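Local atomic coordinates of oxidoreductase, iron/ascorbate family (Shewanella oneidensis, PDB entry 3ON7), a protein that probably uses iron(II), oxygen and 2-oxoglutarate to form ethylene and, in a companion reaction, to oxidise L-arginine with release of succinate. Residues Met60-Arg63 and Glu64-Asp67; Phe136-Pro139 and Leu140-Ile144; Tyr269-Glu272 and Arg273-Glu276. All blocks are in the same frame, centred on the assembly; numbering follows the deposited sequence.

Interaction 1 (Met60-Arg63 and Glu64-Asp67); sequences MFNR and ETHD
D67 OD1 is gripped by two side chains from opposite faces of the carboxylate. N62 ND2 reaches this oxygen at 2.9 Å, 36° out of the carboxylate plane, while the hydroxyl of T65 donates to it on the syn side, OG1 to OD1 being 2.5 Å. Held from both faces, the carboxylate probably has little liberty to rotate, and its other oxygen, OD2, takes the backbone N-H of R97. The group stands where it does because CG of D67 is tucked between its own N and carbonyl carbon (chi1 60°).

The backbone closes the same loop. H66 N donates to N62 O over 2.7 Å, forming a five-residue alpha-turn in which H66 adopts left-handed backbone angles, and N62 N returns a bond to D67 O at 3.0 Å. The paired chain continues as F61 bonds with F69, a hairpin-like reversal that joins the loop to 68-70, the outermost strand of the main sheet within this chain.

On the other side of the turn, the rings of F61 and H66 run side by side and touch rim to rim, CE2 of F61 lying 3.8 Å from CD2 of H66. R63 folds its guanidinium over the F61 ring, and its NH1 bonds F61 O at 3.0 Å in the carbonyl plane. R63 O rests over a face of the H66 imidazole, 3.3 Å from CE1. The imidazole's ND1 is hydrogen-bonded to the terminal carboxylate of L280 of the fourth subunit, while E64 forms a salt bridge with K149 of the second.

Interaction 2 (Phe136-Pro139 and Leu140-Ile144); sequences FSIP and LPEMI
The short, weakly bonded helix 140-144 opens with a turn onto which the incoming loop folds its side chains. L140 sets its CD2 methyl over the middle of the F136 ring, 3.7 Å from the centroid and only 13° off the ring normal, a CH-pi contact. Beside it, CD1 of L140 reaches the ring atom CE2 of F136 at 3.9 Å. An alanine in place of F136 would probably leave that leucine methyl without its aromatic face and open a gap between the loop and the turn.

P139 O receives the N-H of E142 at 2.9 Å from well above its carbonyl plane, and more weakly that of M143. The E142 carboxylate lies alongside the proline ring, OE2 standing 3.6 Å from CG of P139. P141 packs against S118 and E122 of helix 103-126, and L140 N is bonded to E125 of that helix. Selenomethionine M143 runs out extended beyond CG and crosses I138, whose CG1 meets CG of M143 at 3.9 Å. An apolar pair five residues apart, bridging the start of a helix, is the spacing of a hydrophobic staple.

Interaction 3 (Tyr269-Glu272 and Arg273-Glu276); sequences YLME and RLRE
M271 and L274 form the close-packed flank of this helical turn, their side chains alongside each other with CE of the selenomethionine 4.0 Å from CD1 of the leucine. R275, buried like L274, doubles back along the helix: a chi1 of -52° sets its CG beside M271 O, 3.2 Å away, and further bends at chi2 and chi3 turn the guanidinium so that one face lies over that oxygen. Its NH2 is bonded to V279 O. Beneath these side chains run regular alpha-helical bonds, L274 N to L270 O and R275 N to M271 O, both 2.9 Å. Other subunits close over this flank, with L274 of the fourth meeting L274 and R63 of the second resting on M271.

The other side is looser, its partly exposed groups meeting at longer range. Y269 and R273 run side by side with ring and guanidinium planes 66° apart, and the tyrosine OH stands 3.6 Å from R273 NH2 near the edge of the guanidinium, whose firmer partner is D216. E276 extends to within 3.7 Å, OE1 to NE of R273, a long salt bridge.

E272, buried against the fourth subunit, crosses E276 at about a right angle, their OE2 atoms 4.4 Å apart. Such like charges would probably be unfavourable alone, but a salt bridge from R153 of that subunit, whose Y89 hydroxyl also bonds E272, is likely to offset the repulsion.

In the fold
Within one chain the three contacts stand apart as separate examples of local packing. The centres of interactions 1 and 2 are 29 Å apart, and interaction 3 lies 21 Å from the first and 22 Å from the second, its nearest atoms about 11 Å from either. Assembly brings two of them together: R63 and E64 of interaction 1 pack on M271 and L270 of the second subunit, residues of that copy's interaction 3, whereas interaction 2 meets no other chain. None includes the probable iron site, where H174, D176 and H231 face one vacant point, consistent with the family's facial triad. A glycerol, probably from the crystallisation liquor, lies about 6 Å from the D67 side chain.

Interaction 1 (Met60-Arg63 and Glu64-Asp67)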
loop_
_atom_site.group_PDB
_atom_site.type_symbol
_atom_site.label_atom_id
_atom_site.label_comp_id
_atom_site.label_asym_id
_atom_site.label_seq_id
_atom_site.Cartn_x
_atom_site.Cartn_y
_atom_site.Cartn_z
HETATM N N MSE B 60 -19.405 -0.046 2.482
HETATM C CA MSE B 60 -18.155 0.679 2.767
HETATM C C MSE B 60 -17.060 0.009 2.004
HETATM O O MSE B 60 -16.945 -1.208 2.038
HETATM C CB MSE B 60 -17.754 0.610 4.254
HETATM C CG MSE B 60 -18.550 1.485 5.222
HETATM SE SE MSE B 60 -18.494 3.368 4.780
HETATM C CE MSE B 60 -16.571 3.457 4.565
ATOM N N PHE B 61 -16.240 0.815 1.345
ATOM C CA PHE B 61 -15.161 0.291 0.514
ATOM C C PHE B 61 -14.244 -0.651 1.266
ATOM O O PHE B 61 -13.979 -0.456 2.432
ATOM C CB PHE B 61 -14.337 1.416 -0.114
ATOM C CG PHE B 61 -13.524 2.226 0.870
ATOM C CD1 PHE B 61 -14.085 3.279 1.542
ATOM C CD2 PHE B 61 -12.188 1.947 1.068
ATOM C CE1 PHE B 61 -13.357 4.029 2.420
ATOM C CE2 PHE B 61 -11.431 2.685 1.941
ATOM C CZ PHE B 61 -12.001 3.738 2.613
ATOM N N ASN B 62 -13.783 -1.678 0.560
ATOM C CA ASN B 62 -12.749 -2.562 1.055
ATOM C C ASN B 62 -11.429 -1.802 1.139
ATOM O O ASN B 62 -10.999 -1.176 0.173
ATOM C CB ASN B 62 -12.594 -3.788 0.151
ATOM C CG ASN B 62 -13.868 -4.577 0.035
ATOM O OD1 ASN B 62 -14.598 -4.729 1.026
ATOM N ND2 ASN B 62 -14.170 -5.070 -1.184
ATOM N N ARG B 63 -10.797 -1.887 2.305
ATOM C CA ARG B 63 -9.569 -1.165 2.586
ATOM C C ARG B 63 -8.413 -1.664 1.753
ATOM O O ARG B 63 -7.557 -0.881 1.386
ATOM C CB ARG B 63 -9.205 -1.245 4.076
ATOM C CG ARG B 63 -9.643 -0.055 4.889
ATOM C CD ARG B 63 -11.132 0.114 4.904
ATOM N NE ARG B 63 -11.511 1.329 5.627
ATOM C CZ ARG B 63 -12.705 1.919 5.556
ATOM N NH1 ARG B 63 -13.680 1.419 4.779
ATOM N NH2 ARG B 63 -12.923 3.026 6.268
ATOM N N GLU B 64 -8.370 -2.957 1.463
ATOM C CA GLU B 64 -7.272 -3.490 0.669
ATOM C C GLU B 64 -7.301 -3.013 -0.762
ATOM O O GLU B 64 -6.302 -2.485 -1.249
ATOM C CB GLU B 64 -7.239 -5.025 0.689
ATOM C CG GLU B 64 -5.916 -5.562 0.182
ATOM C CD GLU B 64 -5.871 -7.055 0.023
ATOM O OE1 GLU B 64 -6.851 -7.752 0.381
ATOM O OE2 GLU B 64 -4.825 -7.525 -0.476
ATOM N N THR B 65 -8.443 -3.211 -1.426
ATOM C CA THR B 65 -8.568 -3.012 -2.866
ATOM C C THR B 65 -9.397 -1.783 -3.301
ATOM O O THR B 65 -9.548 -1.527 -4.488
ATOM C CB THR B 65 -9.141 -4.273 -3.530
ATOM O OG1 THR B 65 -10.381 -4.636 -2.920
ATOM C CG2 THR B 65 -8.176 -5.437 -3.358
ATOM N N HIS B 66 -9.917 -1.017 -2.350
ATOM C CA HIS B 66 -10.610 0.243 -2.651
ATOM C C HIS B 66 -11.751 0.132 -3.680
ATOM O O HIS B 66 -11.994 1.039 -4.466
ATOM C CB HIS B 66 -9.581 1.312 -3.030
ATOM C CG HIS B 66 -8.668 1.663 -1.897
ATOM N ND1 HIS B 66 -7.402 1.133 -1.773
ATOM C CD2 HIS B 66 -8.857 2.445 -0.804
ATOM C CE1 HIS B 66 -6.842 1.584 -0.661
ATOM N NE2 HIS B 66 -7.708 2.366 -0.044
ATOM N N ASP B 67 -12.465 -0.989 -3.637
ATOM C CA ASP B 67 -13.714 -1.141 -4.352
ATOM C C ASP B 67 -14.870 -0.956 -3.369
ATOM O O ASP B 67 -14.803 -1.423 -2.222
ATOM C CB ASP B 67 -13.804 -2.513 -5.054
ATOM C CG ASP B 67 -13.706 -3.720 -4.095
ATOM O OD1 ASP B 67 -12.741 -3.782 -3.297
ATOM O OD2 ASP B 67 -14.576 -4.634 -4.172
#

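Interaction 2 (Phe136-Pro139 and Leu140-Ile144)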
loop_
_atom_site.group_PDB
_atom_site.type_symbol
_atom_site.label_atom_id
_atom_site.label_comp_id
_atom_site.label_asym_id
_atom_site.label_seq_id
_atom_site.Cartn_x
_atom_site.Cartn_y
_atom_site.Cartn_z
ATOM N N PHE B 136 3.000 2.580 -30.857
ATOM C CA PHE B 136 2.113 1.782 -30.034
ATOM C C PHE B 136 2.605 0.347 -30.021
ATOM O O PHE B 136 2.731 -0.270 -31.073
ATOM C CB PHE B 136 0.684 1.846 -30.569
ATOM C CG PHE B 136 0.154 3.246 -30.750
ATOM C CD1 PHE B 136 0.547 4.283 -29.915
ATOM C CD2 PHE B 136 -0.778 3.513 -31.744
ATOM C CE1 PHE B 136 0.031 5.565 -30.089
ATOM C CE2 PHE B 136 -1.286 4.774 -31.923
ATOM C CZ PHE B 136 -0.887 5.805 -31.090
ATOM N N SER B 137 2.907 -0.178 -28.840
ATOM C CA SER B 137 3.537 -1.506 -28.727
ATOM C C SER B 137 2.580 -2.634 -29.099
ATOM O O SER B 137 2.988 -3.660 -29.607
ATOM C CB SER B 137 4.063 -1.725 -27.311
ATOM O OG SER B 137 3.018 -1.676 -26.350
ATOM N N ILE B 138 1.301 -2.455 -28.801
ATOM C CA ILE B 138 0.284 -3.381 -29.264
ATOM C C ILE B 138 -0.859 -2.507 -29.713
ATOM O O ILE B 138 -0.854 -1.322 -29.421
ATOM C CB ILE B 138 -0.136 -4.398 -28.172
ATOM C CG1 ILE B 138 -0.707 -3.703 -26.935
ATOM C CG2 ILE B 138 1.055 -5.260 -27.762
ATOM C CD1 ILE B 138 -1.261 -4.685 -25.879
ATOM N N PRO B 139 -1.817 -3.063 -30.459
ATOM C CA PRO B 139 -2.943 -2.213 -30.862
ATOM C C PRO B 139 -3.665 -1.582 -29.666
ATOM O O PRO B 139 -3.894 -2.253 -28.662
ATOM C CB PRO B 139 -3.859 -3.179 -31.616
ATOM C CG PRO B 139 -2.932 -4.209 -32.167
ATOM C CD PRO B 139 -1.847 -4.373 -31.136
ATOM N N LEU B 140 -4.027 -0.309 -29.790
ATOM C CA LEU B 140 -4.604 0.452 -28.669
ATOM C C LEU B 140 -5.778 -0.281 -28.007
ATOM O O LEU B 140 -5.881 -0.309 -26.790
ATOM C CB LEU B 140 -5.043 1.865 -29.114
ATOM C CG LEU B 140 -3.977 2.840 -29.645
ATOM C CD1 LEU B 140 -4.582 4.199 -29.917
ATOM C CD2 LEU B 140 -2.819 2.976 -28.667
ATOM N N PRO B 141 -6.667 -0.883 -28.808
ATOM C CA PRO B 141 -7.799 -1.568 -28.206
ATOM C C PRO B 141 -7.421 -2.751 -27.325
ATOM O O PRO B 141 -8.141 -3.050 -26.381
ATOM C CB PRO B 141 -8.584 -2.059 -29.413
ATOM C CG PRO B 141 -8.241 -1.120 -30.484
ATOM C CD PRO B 141 -6.800 -0.804 -30.273
ATOM N N GLU B 142 -6.311 -3.412 -27.655
ATOM C CA GLU B 142 -5.839 -4.575 -26.921
ATOM C C GLU B 142 -5.314 -4.195 -25.554
ATOM O O GLU B 142 -5.294 -5.043 -24.667
ATOM C CB GLU B 142 -4.736 -5.319 -27.687
ATOM C CG GLU B 142 -5.239 -6.338 -28.671
ATOM C CD GLU B 142 -4.100 -7.059 -29.383
ATOM O OE1 GLU B 142 -3.110 -7.464 -28.707
ATOM O OE2 GLU B 142 -4.211 -7.203 -30.626
HETATM N N MSE B 143 -4.900 -2.929 -25.394
HETATM C CA MSE B 143 -4.391 -2.415 -24.114
HETATM C C MSE B 143 -5.440 -2.435 -23.017
HETATM O O MSE B 143 -5.087 -2.554 -21.856
HETATM C CB MSE B 143 -3.856 -0.968 -24.261
HETATM C CG MSE B 143 -2.636 -0.838 -25.150
HETATM SE SE MSE B 143 -1.929 0.952 -25.289
HETATM C CE MSE B 143 -0.299 0.538 -26.276
ATOM N N ILE B 144 -6.721 -2.301 -23.377
ATOM C CA ILE B 144 -7.808 -2.210 -22.388
ATOM C C ILE B 144 -8.749 -3.426 -22.363
ATOM O O ILE B 144 -9.646 -3.518 -21.508
ATOM C CB ILE B 144 -8.674 -0.940 -22.596
ATOM C CG1 ILE B 144 -9.455 -0.977 -23.913
ATOM C CG2 ILE B 144 -7.823 0.331 -22.526
ATOM C CD1 ILE B 144 -10.769 -0.148 -23.843
#

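Interaction 3 (Tyr269-Glu272 and Arg273-Glu276)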
loop_
_atom_site.group_PDB
_atom_site.type_symbol
_atom_site.label_atom_id
_atom_site.label_comp_id
_atom_site.label_asym_id
_atom_site.label_seq_id
_atom_site.Cartn_x
_atom_site.Cartn_y
_atom_site.Cartn_z
ATOM N N TYR B 269 5.199 3.506 -15.007
ATOM C CA TYR B 269 4.765 4.887 -15.104
ATOM C C TYR B 269 4.002 5.282 -13.840
ATOM O O TYR B 269 4.227 6.347 -13.280
ATOM C CB TYR B 269 3.880 5.091 -16.334
ATOM C CG TYR B 269 3.564 6.538 -16.630
ATOM C CD1 TYR B 269 4.429 7.318 -17.368
ATOM C CD2 TYR B 269 2.409 7.128 -16.156
ATOM C CE1 TYR B 269 4.138 8.647 -17.645
ATOM C CE2 TYR B 269 2.120 8.449 -16.417
ATOM C CZ TYR B 269 2.988 9.208 -17.159
ATOM O OH TYR B 269 2.696 10.537 -17.420
ATOM N N LEU B 270 3.116 4.413 -13.367
ATOM C CA LEU B 270 2.380 4.691 -12.134
ATOM C C LEU B 270 3.360 4.746 -10.932
ATOM O O LEU B 270 3.336 5.699 -10.137
ATOM C CB LEU B 270 1.346 3.626 -11.900
ATOM C CG LEU B 270 0.447 3.804 -10.678
ATOM C CD1 LEU B 270 -0.373 5.089 -10.818
ATOM C CD2 LEU B 270 -0.458 2.548 -10.569
HETATM N N MSE B 271 4.240 3.750 -10.834
HETATM C CA MSE B 271 5.177 3.708 -9.725
HETATM C C MSE B 271 5.943 5.038 -9.688
HETATM O O MSE B 271 6.111 5.634 -8.628
HETATM C CB MSE B 271 6.160 2.525 -9.832
HETATM C CG MSE B 271 5.619 1.138 -9.538
HETATM SE SE MSE B 271 4.523 0.933 -7.926
HETATM C CE MSE B 271 2.830 1.159 -8.708
ATOM N N GLU B 272 6.364 5.523 -10.851
ATOM C CA GLU B 272 7.087 6.789 -10.904
ATOM C C GLU B 272 6.242 7.953 -10.388
ATOM O O GLU B 272 6.761 8.863 -9.713
ATOM C CB GLU B 272 7.587 7.065 -12.311
ATOM C CG GLU B 272 8.550 8.232 -12.401
ATOM C CD GLU B 272 9.806 8.049 -11.526
ATOM O OE1 GLU B 272 10.252 6.884 -11.317
ATOM O OE2 GLU B 272 10.338 9.086 -11.054
ATOM N N ARG B 273 4.945 7.924 -10.689
ATOM C CA ARG B 273 4.037 8.989 -10.227
ATOM C C ARG B 273 3.949 8.981 -8.720
ATOM O O ARG B 273 4.062 10.022 -8.090
ATOM C CB ARG B 273 2.639 8.859 -10.837
ATOM C CG ARG B 273 1.659 9.935 -10.393
ATOM C CD ARG B 273 2.103 11.315 -10.817
ATOM N NE ARG B 273 2.171 11.445 -12.262
ATOM C CZ ARG B 273 1.114 11.652 -13.036
ATOM N NH1 ARG B 273 -0.099 11.750 -12.502
ATOM N NH2 ARG B 273 1.267 11.764 -14.350
ATOM N N LEU B 274 3.797 7.795 -8.157
ATOM C CA LEU B 274 3.797 7.601 -6.704
ATOM C C LEU B 274 5.072 8.093 -6.029
ATOM O O LEU B 274 5.014 8.790 -4.983
ATOM C CB LEU B 274 3.552 6.125 -6.360
ATOM C CG LEU B 274 2.166 5.595 -6.765
ATOM C CD1 LEU B 274 1.979 4.188 -6.252
ATOM C CD2 LEU B 274 1.066 6.512 -6.235
ATOM N N ARG B 275 6.221 7.777 -6.630
ATOM C CA ARG B 275 7.489 8.271 -6.093
ATOM C C ARG B 275 7.553 9.795 -6.176
ATOM O O ARG B 275 7.882 10.446 -5.188
ATOM C CB ARG B 275 8.693 7.635 -6.781
ATOM C CG ARG B 275 8.677 6.112 -6.838
ATOM C CD ARG B 275 8.830 5.470 -5.528
ATOM N NE ARG B 275 7.647 5.517 -4.683
ATOM C CZ ARG B 275 6.632 4.666 -4.734
ATOM N NH1 ARG B 275 6.602 3.685 -5.613
ATOM N NH2 ARG B 275 5.640 4.796 -3.878
ATOM N N GLU B 276 7.214 10.372 -7.323
ATOM C CA GLU B 276 7.126 11.847 -7.450
ATOM C C GLU B 276 6.168 12.468 -6.436
ATOM O O GLU B 276 6.376 13.584 -5.970
ATOM C CB GLU B 276 6.629 12.276 -8.842
ATOM C CG GLU B 276 7.555 12.013 -10.015
ATOM C CD GLU B 276 6.879 12.221 -11.379
ATOM O OE1 GLU B 276 5.634 12.342 -11.445
ATOM O OE2 GLU B 276 7.602 12.264 -12.396
#